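Local coordinates for Anapc5 protein (Xenopus laevis, PDB 5BPZ), which serves as a subunit of the anaphase-promoting complex (APC/C), the large ubiquitin ligase that drives the cell cycle through mitosis, at residues 31-36 against 157-162; 41-46 against 92-97; 59-64 against 81-86. One frame throughout, in Å; residues are numbered along the deposited sequence.

Contact 1 of 3, residues 31-36 against 157-162; sequences TPYKIS and QQYFQS. With EDO (1,2-ethanediol), chain B.
A chi1 of -174° swings the Y159 phenol away from its own backbone N, off helix 146-164 and under P32 and Y33; Y33 takes the same first torsion (chi1 166°), and the two side chains run side by side. This is a steep helix-helix contact in the all-helical Apc5 N-terminal domain: the first turn of helix 32-46, with T31 at its N-cap position, meets the last turns of helix 146-164 at 77°. Y159 has the largest share of the contact. P32 CB sits 3.5 Å from Y159 CG, and the backbone C of P32 and N of Y33 lie over the same ring face, toward its rim. S36 OG comes in at the ring edge, 3.3 Å from Y159 CE2, while donating to P32 O, which S36 N reaches from the opposite face of the carbonyl plane. The phenol oxygen of Y159 meets the edge of the Y33 ring, 3.6 Å from Y33 CD1. Both phenols are tied to backbone carbonyls beyond the pair: Y33 OH to L65 O, Y159 OH to M71 O. O1 of an ethanediol, probably from the crystallisation liquor, lies over the opposite face of the Y159 ring, toward the rim; it donates to Y159 O at 2.7 Å and lies 3.2 Å from Y159 CD1.

Contact 2 of 3, residues 41-46 against 92-97; sequences LSEMSK and HIRIKL
R94 reaches out from helix 85-99 to E43 and S42 on helix 32-46, and it has by far the most surface covered here. The gap is wide: the two helix segments cross at 130° with their axes 11.5 Å apart, so one long side chain bridges them. The chain sets out with CG trans to the main-chain nitrogen (chi1 177°), and bends at chi2 and chi3 then turn the guanidinium side-on to the glutamate. R94 NE and R94 NH2 both donate to the one oxygen E43 OE2, NH2 at 2.8 Å. The grip is not flat: carboxylate and guanidinium planes stand 87° apart, and OE2 lies tilted out of the guanidinium plane. S42 OG, by contrast, sits in that plane at the edge, 2.8 Å from R94 NH2, but the bond is poorly aligned and weak. K46 adds a second cation, its NZ over a guanidinium face and 3.6 Å from E43 OE2, completing a salt-bridge network in which the shared carboxylate probably offsets the closeness of the two positive groups. A leucine in place of R94 would probably leave E43 with K46 as its remaining partner in this network and take away the polar bridge between the two helices. The contact lies at the surface, with hydrophobic neighbours beside it: R94 also touches V39 of helix 32-46 and F109 of helix 103-114, and S42 rests on L113, so helix 103-114 flanks the bridge where helices 32-46 and 85-99 cross.

Contact 3 of 3, residues 59-64 against 81-86; sequences NKQILP and EECCPN
Q61 brings the one flat group that meets the other segment, its carboxamide, and C83 CB stands over one face of it, out of the amide plane and displaced to the oxygen side. The nearest pair is Q61 OE1 with C83 CB, 3.3 Å apart, a polar oxygen set against a methylene with no hydrogen bond across the contact. Q61 gets there with a chi1 of -170° and an extended chain beyond CG, near the surface. Deeper in, I62 presents the end of its longer branch: CD1 touches C83 SG at 3.7 Å and, more loosely, C84 SG at 4.4 Å. The two sulfurs, C83 SG and C84 SG, are 4.1 Å apart and form no disulfide, so the methyl of I62 simply packs against a pair of separate thiols. These residues join successive helices of an all-helical domain. Helix 52-67 lies against the C-terminal end of helix 73-83, the next helix in the chain, with Q61 and C83 the nearest pair by their CA atoms. In 81-86 the helix stops at C84, whose psi of 74° breaks the spiral, and the chain then passes into helix 85-99. In 59-64 the helix is kinked at P64, which has no backbone N-H to give to the preceding turn. I62 also packs on L40 and M44 of helix 32-46, so its side chain serves two neighbours, the cysteines and that helix.

Taken along the chain, the three contacts sit one within another: 31-36 with 157-162 is outermost, 41-46 with 92-97 lies between, and 59-64 with 81-86 is innermost. Their centres are spaced about 13 Å from contact 1 to contact 2, 13 Å from contact 2 to contact 3 and 19 Å from contact 1 to contact 3. Helix 32-46 serves contacts 1 and 2, and helix 85-99 serves contacts 2 and 3. Contact 2 touches both others, through F160 on K96 and S36 on I95, and through M44 on N59. The outer pairing thus brings the last helix of this compact, strand-free domain back onto its first.

Contact 1 of 3, residues 31-36 against 157-162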
loop_
_atom_site.group_PDB
_atom_site.type_symbol
_atom_site.label_atom_id
_atom_site.label_comp_id
_atom_site.label_asym_id
_atom_site.label_seq_id
_atom_site.Cartn_x
_atom_site.Cartn_y
_atom_site.Cartn_z
ATOM N N THR A 31 8.426 2.603 -4.117
ATOM C CA THR A 31 9.095 2.447 -2.823
ATOM C C THR A 31 8.206 1.661 -1.836
ATOM O O THR A 31 7.000 1.563 -2.080
ATOM C CB THR A 31 9.454 3.829 -2.231
ATOM O OG1 THR A 31 8.274 4.620 -2.120
ATOM C CG2 THR A 31 10.535 4.569 -3.019
ATOM N N PRO A 32 8.754 1.146 -0.693
ATOM C CA PRO A 32 7.891 0.458 0.296
ATOM C C PRO A 32 6.715 1.302 0.822
ATOM O O PRO A 32 5.667 0.735 1.134
ATOM C CB PRO A 32 8.856 0.071 1.417
ATOM C CG PRO A 32 10.214 0.140 0.828
ATOM C CD PRO A 32 10.168 1.163 -0.254
ATOM N N TYR A 33 6.861 2.645 0.885
ATOM C CA TYR A 33 5.761 3.534 1.285
ATOM C C TYR A 33 4.629 3.472 0.239
ATOM O O TYR A 33 3.451 3.393 0.609
ATOM C CB TYR A 33 6.238 4.995 1.452
ATOM C CG TYR A 33 5.091 5.979 1.519
ATOM C CD1 TYR A 33 4.320 6.105 2.673
ATOM C CD2 TYR A 33 4.735 6.742 0.410
ATOM C CE1 TYR A 33 3.235 6.973 2.724
ATOM C CE2 TYR A 33 3.644 7.612 0.450
ATOM C CZ TYR A 33 2.908 7.735 1.616
ATOM O OH TYR A 33 1.832 8.583 1.671
ATOM N N LYS A 34 4.999 3.537 -1.062
ATOM C CA LYS A 34 4.058 3.503 -2.189
ATOM C C LYS A 34 3.298 2.176 -2.213
ATOM O O LYS A 34 2.105 2.181 -2.489
ATOM C CB LYS A 34 4.778 3.738 -3.531
ATOM C CG LYS A 34 5.422 5.116 -3.676
ATOM C CD LYS A 34 4.532 6.126 -4.382
ATOM C CE LYS A 34 5.324 7.174 -5.133
ATOM N NZ LYS A 34 6.071 8.086 -4.227
ATOM N N ILE A 35 3.983 1.056 -1.874
ATOM C CA ILE A 35 3.416 -0.302 -1.775
ATOM C C ILE A 35 2.361 -0.313 -0.663
ATOM O O ILE A 35 1.254 -0.828 -0.850
ATOM C CB ILE A 35 4.542 -1.350 -1.532
ATOM C CG1 ILE A 35 5.417 -1.525 -2.803
ATOM C CG2 ILE A 35 3.968 -2.696 -1.075
ATOM C CD1 ILE A 35 6.801 -2.296 -2.566
ATOM N N SER A 36 2.700 0.307 0.470
ATOM C CA SER A 36 1.835 0.439 1.640
ATOM C C SER A 36 0.562 1.237 1.314
ATOM O O SER A 36 -0.520 0.912 1.800
ATOM C CB SER A 36 2.625 1.063 2.782
ATOM O OG SER A 36 3.772 0.269 3.048
ATOM N N GLN A 157 11.075 -5.188 3.476
ATOM C CA GLN A 157 11.338 -5.926 4.711
ATOM C C GLN A 157 11.941 -4.993 5.764
ATOM O O GLN A 157 11.470 -5.006 6.892
ATOM C CB GLN A 157 12.256 -7.111 4.452
ATOM C CG GLN A 157 11.584 -8.238 3.681
ATOM C CD GLN A 157 12.552 -9.364 3.455
ATOM O OE1 GLN A 157 13.625 -9.181 2.876
ATOM N NE2 GLN A 157 12.196 -10.552 3.916
ATOM N N GLN A 158 12.923 -4.137 5.379
ATOM C CA GLN A 158 13.567 -3.149 6.265
ATOM C C GLN A 158 12.565 -2.082 6.715
ATOM O O GLN A 158 12.628 -1.629 7.856
ATOM C CB GLN A 158 14.753 -2.462 5.566
ATOM C CG GLN A 158 15.973 -3.347 5.345
ATOM C CD GLN A 158 17.030 -2.661 4.505
ATOM O OE1 GLN A 158 16.806 -2.280 3.345
ATOM N NE2 GLN A 158 18.228 -2.531 5.056
ATOM N N TYR A 159 11.668 -1.662 5.805
ATOM C CA TYR A 159 10.606 -0.679 6.058
ATOM C C TYR A 159 9.690 -1.206 7.149
ATOM O O TYR A 159 9.413 -0.483 8.098
ATOM C CB TYR A 159 9.805 -0.423 4.766
ATOM C CG TYR A 159 8.760 0.674 4.845
ATOM C CD1 TYR A 159 9.134 2.013 4.928
ATOM C CD2 TYR A 159 7.404 0.384 4.691
ATOM C CE1 TYR A 159 8.182 3.029 4.937
ATOM C CE2 TYR A 159 6.443 1.398 4.664
ATOM C CZ TYR A 159 6.838 2.718 4.804
ATOM O OH TYR A 159 5.912 3.727 4.806
ATOM N N PHE A 160 9.255 -2.477 7.036
ATOM C CA PHE A 160 8.405 -3.096 8.050
ATOM C C PHE A 160 9.161 -3.297 9.366
ATOM O O PHE A 160 8.606 -3.019 10.427
ATOM C CB PHE A 160 7.754 -4.415 7.567
ATOM C CG PHE A 160 6.929 -5.033 8.670
ATOM C CD1 PHE A 160 5.713 -4.473 9.047
ATOM C CD2 PHE A 160 7.419 -6.103 9.409
ATOM C CE1 PHE A 160 5.009 -4.959 10.149
ATOM C CE2 PHE A 160 6.697 -6.614 10.488
ATOM C CZ PHE A 160 5.510 -6.020 10.868
ATOM N N GLN A 161 10.405 -3.801 9.288
ATOM C CA GLN A 161 11.269 -4.038 10.444
ATOM C C GLN A 161 11.496 -2.798 11.277
ATOM O O GLN A 161 11.488 -2.888 12.505
ATOM C CB GLN A 161 12.595 -4.652 10.021
ATOM C CG GLN A 161 12.478 -6.155 9.839
ATOM C CD GLN A 161 13.668 -6.757 9.149
ATOM O OE1 GLN A 161 13.527 -7.639 8.300
ATOM N NE2 GLN A 161 14.863 -6.328 9.520
ATOM N N SER A 162 11.635 -1.634 10.619
ATOM C CA SER A 162 11.826 -0.336 11.280
ATOM C C SER A 162 10.647 0.013 12.206
ATOM O O SER A 162 10.852 0.630 13.254
ATOM C CB SER A 162 12.025 0.761 10.237
ATOM O OG SER A 162 13.240 0.586 9.526
HETATM C C1 EDO B . 9.215 2.510 9.403
HETATM O O1 EDO B . 8.722 2.135 8.143
HETATM C C2 EDO B . 8.103 2.660 10.437
HETATM O O2 EDO B . 8.631 3.167 11.631
#

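Contact 2 of 3, residues 41-46 against 92-97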
loop_
_atom_site.group_PDB
_atom_site.type_symbol
_atom_site.label_atom_id
_atom_site.label_comp_id
_atom_site.label_asym_id
_atom_site.label_seq_id
_atom_site.Cartn_x
_atom_site.Cartn_y
_atom_site.Cartn_z
ATOM N N LEU A 41 -5.148 1.227 -0.393
ATOM C CA LEU A 41 -6.187 1.378 -1.412
ATOM C C LEU A 41 -6.934 0.067 -1.610
ATOM O O LEU A 41 -8.162 0.070 -1.655
ATOM C CB LEU A 41 -5.616 1.902 -2.737
ATOM C CG LEU A 41 -5.170 3.368 -2.735
ATOM C CD1 LEU A 41 -4.273 3.662 -3.951
ATOM C CD2 LEU A 41 -6.371 4.315 -2.697
ATOM N N SER A 42 -6.205 -1.054 -1.617
ATOM C CA SER A 42 -6.796 -2.387 -1.750
ATOM C C SER A 42 -7.723 -2.712 -0.563
ATOM O O SER A 42 -8.871 -3.116 -0.777
ATOM C CB SER A 42 -5.705 -3.437 -1.884
ATOM O OG SER A 42 -6.260 -4.733 -2.019
ATOM N N GLU A 43 -7.225 -2.502 0.681
ATOM C CA GLU A 43 -7.971 -2.744 1.913
ATOM C C GLU A 43 -9.190 -1.848 2.044
ATOM O O GLU A 43 -10.208 -2.279 2.590
ATOM C CB GLU A 43 -7.065 -2.644 3.151
ATOM C CG GLU A 43 -6.061 -3.792 3.266
ATOM C CD GLU A 43 -6.637 -5.188 3.114
ATOM O OE1 GLU A 43 -7.601 -5.518 3.843
ATOM O OE2 GLU A 43 -6.149 -5.938 2.236
ATOM N N MET A 44 -9.108 -0.622 1.515
ATOM C CA MET A 44 -10.235 0.307 1.546
ATOM C C MET A 44 -11.377 -0.189 0.656
ATOM O O MET A 44 -12.529 -0.123 1.070
ATOM C CB MET A 44 -9.802 1.715 1.128
ATOM C CG MET A 44 -9.254 2.527 2.272
ATOM S SD MET A 44 -8.376 4.001 1.690
ATOM C CE MET A 44 -9.789 5.095 1.390
ATOM N N SER A 45 -11.061 -0.704 -0.550
ATOM C CA SER A 45 -12.083 -1.188 -1.474
ATOM C C SER A 45 -12.767 -2.467 -0.987
ATOM O O SER A 45 -13.924 -2.686 -1.299
ATOM C CB SER A 45 -11.518 -1.361 -2.884
ATOM O OG SER A 45 -10.451 -2.291 -2.912
ATOM N N LYS A 46 -12.067 -3.273 -0.198
ATOM C CA LYS A 46 -12.536 -4.555 0.331
ATOM C C LYS A 46 -13.323 -4.438 1.640
ATOM O O LYS A 46 -14.009 -5.392 2.004
ATOM C CB LYS A 46 -11.333 -5.501 0.534
ATOM C CG LYS A 46 -10.722 -6.032 -0.760
ATOM C CD LYS A 46 -9.274 -6.492 -0.569
ATOM C CE LYS A 46 -9.152 -7.954 -0.212
ATOM N NZ LYS A 46 -7.757 -8.328 0.145
ATOM N N HIS A 92 -1.506 -2.872 8.118
ATOM C CA HIS A 92 -0.312 -3.195 8.898
ATOM C C HIS A 92 0.076 -4.682 8.819
ATOM O O HIS A 92 1.235 -4.989 8.524
ATOM C CB HIS A 92 -0.469 -2.713 10.352
ATOM C CG HIS A 92 0.719 -3.002 11.213
ATOM N ND1 HIS A 92 1.889 -2.277 11.095
ATOM C CD2 HIS A 92 0.889 -3.960 12.155
ATOM C CE1 HIS A 92 2.722 -2.801 11.978
ATOM N NE2 HIS A 92 2.172 -3.822 12.630
ATOM N N ILE A 93 -0.901 -5.591 9.032
ATOM C CA ILE A 93 -0.695 -7.047 9.002
ATOM C C ILE A 93 -0.426 -7.548 7.572
ATOM O O ILE A 93 0.314 -8.516 7.409
ATOM C CB ILE A 93 -1.850 -7.843 9.719
ATOM C CG1 ILE A 93 -2.143 -7.328 11.160
ATOM C CG2 ILE A 93 -1.622 -9.365 9.714
ATOM C CD1 ILE A 93 -1.060 -7.560 12.256
ATOM N N ARG A 94 -1.016 -6.908 6.547
ATOM C CA ARG A 94 -0.783 -7.315 5.155
ATOM C C ARG A 94 0.686 -7.073 4.766
ATOM O O ARG A 94 1.285 -7.923 4.107
ATOM C CB ARG A 94 -1.741 -6.602 4.188
ATOM C CG ARG A 94 -1.495 -6.933 2.718
ATOM C CD ARG A 94 -2.557 -7.841 2.140
ATOM N NE ARG A 94 -3.618 -7.058 1.516
ATOM C CZ ARG A 94 -3.940 -7.119 0.228
ATOM N NH1 ARG A 94 -3.314 -7.964 -0.582
ATOM N NH2 ARG A 94 -4.907 -6.355 -0.253
ATOM N N ILE A 95 1.248 -5.916 5.167
ATOM C CA ILE A 95 2.648 -5.568 4.916
ATOM C C ILE A 95 3.526 -6.516 5.726
ATOM O O ILE A 95 4.441 -7.110 5.160
ATOM C CB ILE A 95 2.934 -4.059 5.177
ATOM C CG1 ILE A 95 2.213 -3.201 4.119
ATOM C CG2 ILE A 95 4.453 -3.755 5.191
ATOM C CD1 ILE A 95 1.647 -1.913 4.695
ATOM N N LYS A 96 3.175 -6.735 7.012
ATOM C CA LYS A 96 3.835 -7.677 7.927
ATOM C C LYS A 96 3.999 -9.072 7.286
ATOM O O LYS A 96 5.096 -9.619 7.318
ATOM C CB LYS A 96 3.022 -7.800 9.235
ATOM C CG LYS A 96 3.630 -8.739 10.289
ATOM C CD LYS A 96 2.580 -9.167 11.296
ATOM C CE LYS A 96 2.988 -8.911 12.725
ATOM N NZ LYS A 96 4.067 -9.829 13.173
ATOM N N LEU A 97 2.909 -9.624 6.697
ATOM C CA LEU A 97 2.905 -10.943 6.056
ATOM C C LEU A 97 3.727 -10.968 4.777
ATOM O O LEU A 97 4.364 -11.976 4.487
ATOM C CB LEU A 97 1.472 -11.444 5.799
ATOM C CG LEU A 97 0.639 -11.747 7.049
ATOM C CD1 LEU A 97 -0.841 -11.717 6.736
ATOM C CD2 LEU A 97 1.047 -13.061 7.703
#

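Contact 3 of 3, residues 59-64 against 81-86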
loop_
_atom_site.group_PDB
_atom_site.type_symbol
_atom_site.label_atom_id
_atom_site.label_comp_id
_atom_site.label_asym_id
_atom_site.label_seq_id
_atom_site.Cartn_x
_atom_site.Cartn_y
_atom_site.Cartn_z
ATOM N N ASN A 59 -11.925 7.722 -0.009
ATOM C CA ASN A 59 -10.971 7.793 -1.121
ATOM C C ASN A 59 -10.572 9.241 -1.422
ATOM O O ASN A 59 -9.464 9.468 -1.908
ATOM C CB ASN A 59 -11.519 7.119 -2.386
ATOM C CG ASN A 59 -11.328 5.618 -2.434
ATOM O OD1 ASN A 59 -12.287 4.860 -2.619
ATOM N ND2 ASN A 59 -10.091 5.149 -2.289
ATOM N N LYS A 60 -11.471 10.217 -1.132
ATOM C CA LYS A 60 -11.201 11.647 -1.311
ATOM C C LYS A 60 -10.258 12.120 -0.186
ATOM O O LYS A 60 -9.318 12.871 -0.441
ATOM C CB LYS A 60 -12.505 12.478 -1.264
ATOM C CG LYS A 60 -13.522 12.167 -2.361
ATOM C CD LYS A 60 -14.860 12.849 -2.072
ATOM C CE LYS A 60 -15.990 12.360 -2.950
ATOM N NZ LYS A 60 -15.956 12.972 -4.305
ATOM N N GLN A 61 -10.528 11.683 1.054
ATOM C CA GLN A 61 -9.763 12.038 2.248
ATOM C C GLN A 61 -8.312 11.521 2.184
ATOM O O GLN A 61 -7.411 12.160 2.730
ATOM C CB GLN A 61 -10.499 11.511 3.502
ATOM C CG GLN A 61 -9.954 12.004 4.845
ATOM C CD GLN A 61 -10.919 11.805 5.991
ATOM O OE1 GLN A 61 -11.504 10.732 6.178
ATOM N NE2 GLN A 61 -11.093 12.839 6.803
ATOM N N ILE A 62 -8.099 10.395 1.478
ATOM C CA ILE A 62 -6.817 9.700 1.348
ATOM C C ILE A 62 -5.894 10.285 0.260
ATOM O O ILE A 62 -4.684 10.060 0.340
ATOM C CB ILE A 62 -7.109 8.168 1.163
ATOM C CG1 ILE A 62 -6.646 7.364 2.391
ATOM C CG2 ILE A 62 -6.591 7.557 -0.154
ATOM C CD1 ILE A 62 -7.380 7.716 3.715
ATOM N N LEU A 63 -6.437 11.068 -0.702
ATOM C CA LEU A 63 -5.687 11.647 -1.829
ATOM C C LEU A 63 -4.308 12.280 -1.475
ATOM O O LEU A 63 -3.368 11.965 -2.210
ATOM C CB LEU A 63 -6.533 12.636 -2.653
ATOM C CG LEU A 63 -7.707 12.027 -3.448
ATOM C CD1 LEU A 63 -8.305 13.042 -4.392
ATOM C CD2 LEU A 63 -7.288 10.769 -4.227
ATOM N N PRO A 64 -4.106 13.087 -0.384
ATOM C CA PRO A 64 -2.748 13.610 -0.091
ATOM C C PRO A 64 -1.644 12.558 0.123
ATOM O O PRO A 64 -0.474 12.890 -0.034
ATOM C CB PRO A 64 -2.960 14.450 1.174
ATOM C CG PRO A 64 -4.405 14.804 1.156
ATOM C CD PRO A 64 -5.078 13.595 0.609
ATOM N N GLU A 81 -5.343 5.090 11.053
ATOM C CA GLU A 81 -6.076 4.850 12.306
ATOM C C GLU A 81 -7.087 5.963 12.589
ATOM O O GLU A 81 -8.156 5.695 13.131
ATOM C CB GLU A 81 -5.089 4.769 13.482
ATOM C CG GLU A 81 -4.951 3.381 14.080
ATOM C CD GLU A 81 -3.621 3.086 14.751
ATOM O OE1 GLU A 81 -3.124 3.945 15.516
ATOM O OE2 GLU A 81 -3.092 1.972 14.537
ATOM N N GLU A 82 -6.743 7.209 12.218
ATOM C CA GLU A 82 -7.597 8.375 12.431
ATOM C C GLU A 82 -8.863 8.399 11.579
ATOM O O GLU A 82 -9.911 8.771 12.096
ATOM C CB GLU A 82 -6.814 9.672 12.231
ATOM C CG GLU A 82 -5.985 10.076 13.436
ATOM C CD GLU A 82 -5.556 11.530 13.465
ATOM O OE1 GLU A 82 -5.582 12.189 12.399
ATOM O OE2 GLU A 82 -5.175 12.005 14.559
ATOM N N CYS A 83 -8.771 8.049 10.283
ATOM C CA CYS A 83 -9.924 8.115 9.381
ATOM C C CYS A 83 -10.574 6.760 9.065
ATOM O O CYS A 83 -11.786 6.718 8.868
ATOM C CB CYS A 83 -9.574 8.870 8.105
ATOM S SG CYS A 83 -8.042 8.328 7.317
ATOM N N CYS A 84 -9.779 5.676 8.985
ATOM C CA CYS A 84 -10.257 4.317 8.710
ATOM C C CYS A 84 -9.773 3.397 9.864
ATOM O O CYS A 84 -8.816 2.643 9.671
ATOM C CB CYS A 84 -9.742 3.822 7.358
ATOM S SG CYS A 84 -9.947 4.981 5.978
ATOM N N PRO A 85 -10.361 3.465 11.081
ATOM C CA PRO A 85 -9.843 2.641 12.197
ATOM C C PRO A 85 -9.820 1.128 11.961
ATOM O O PRO A 85 -8.928 0.457 12.481
ATOM C CB PRO A 85 -10.744 3.021 13.373
ATOM C CG PRO A 85 -11.338 4.332 13.002
ATOM C CD PRO A 85 -11.504 4.291 11.521
ATOM N N ASN A 86 -10.764 0.610 11.145
ATOM C CA ASN A 86 -10.873 -0.807 10.781
ATOM C C ASN A 86 -9.648 -1.272 9.977
ATOM O O ASN A 86 -8.890 -2.128 10.452
ATOM C CB ASN A 86 -12.143 -1.084 9.945
ATOM C CG ASN A 86 -13.447 -0.503 10.451
ATOM O OD1 ASN A 86 -13.919 -0.819 11.548
ATOM N ND2 ASN A 86 -14.116 0.267 9.603
#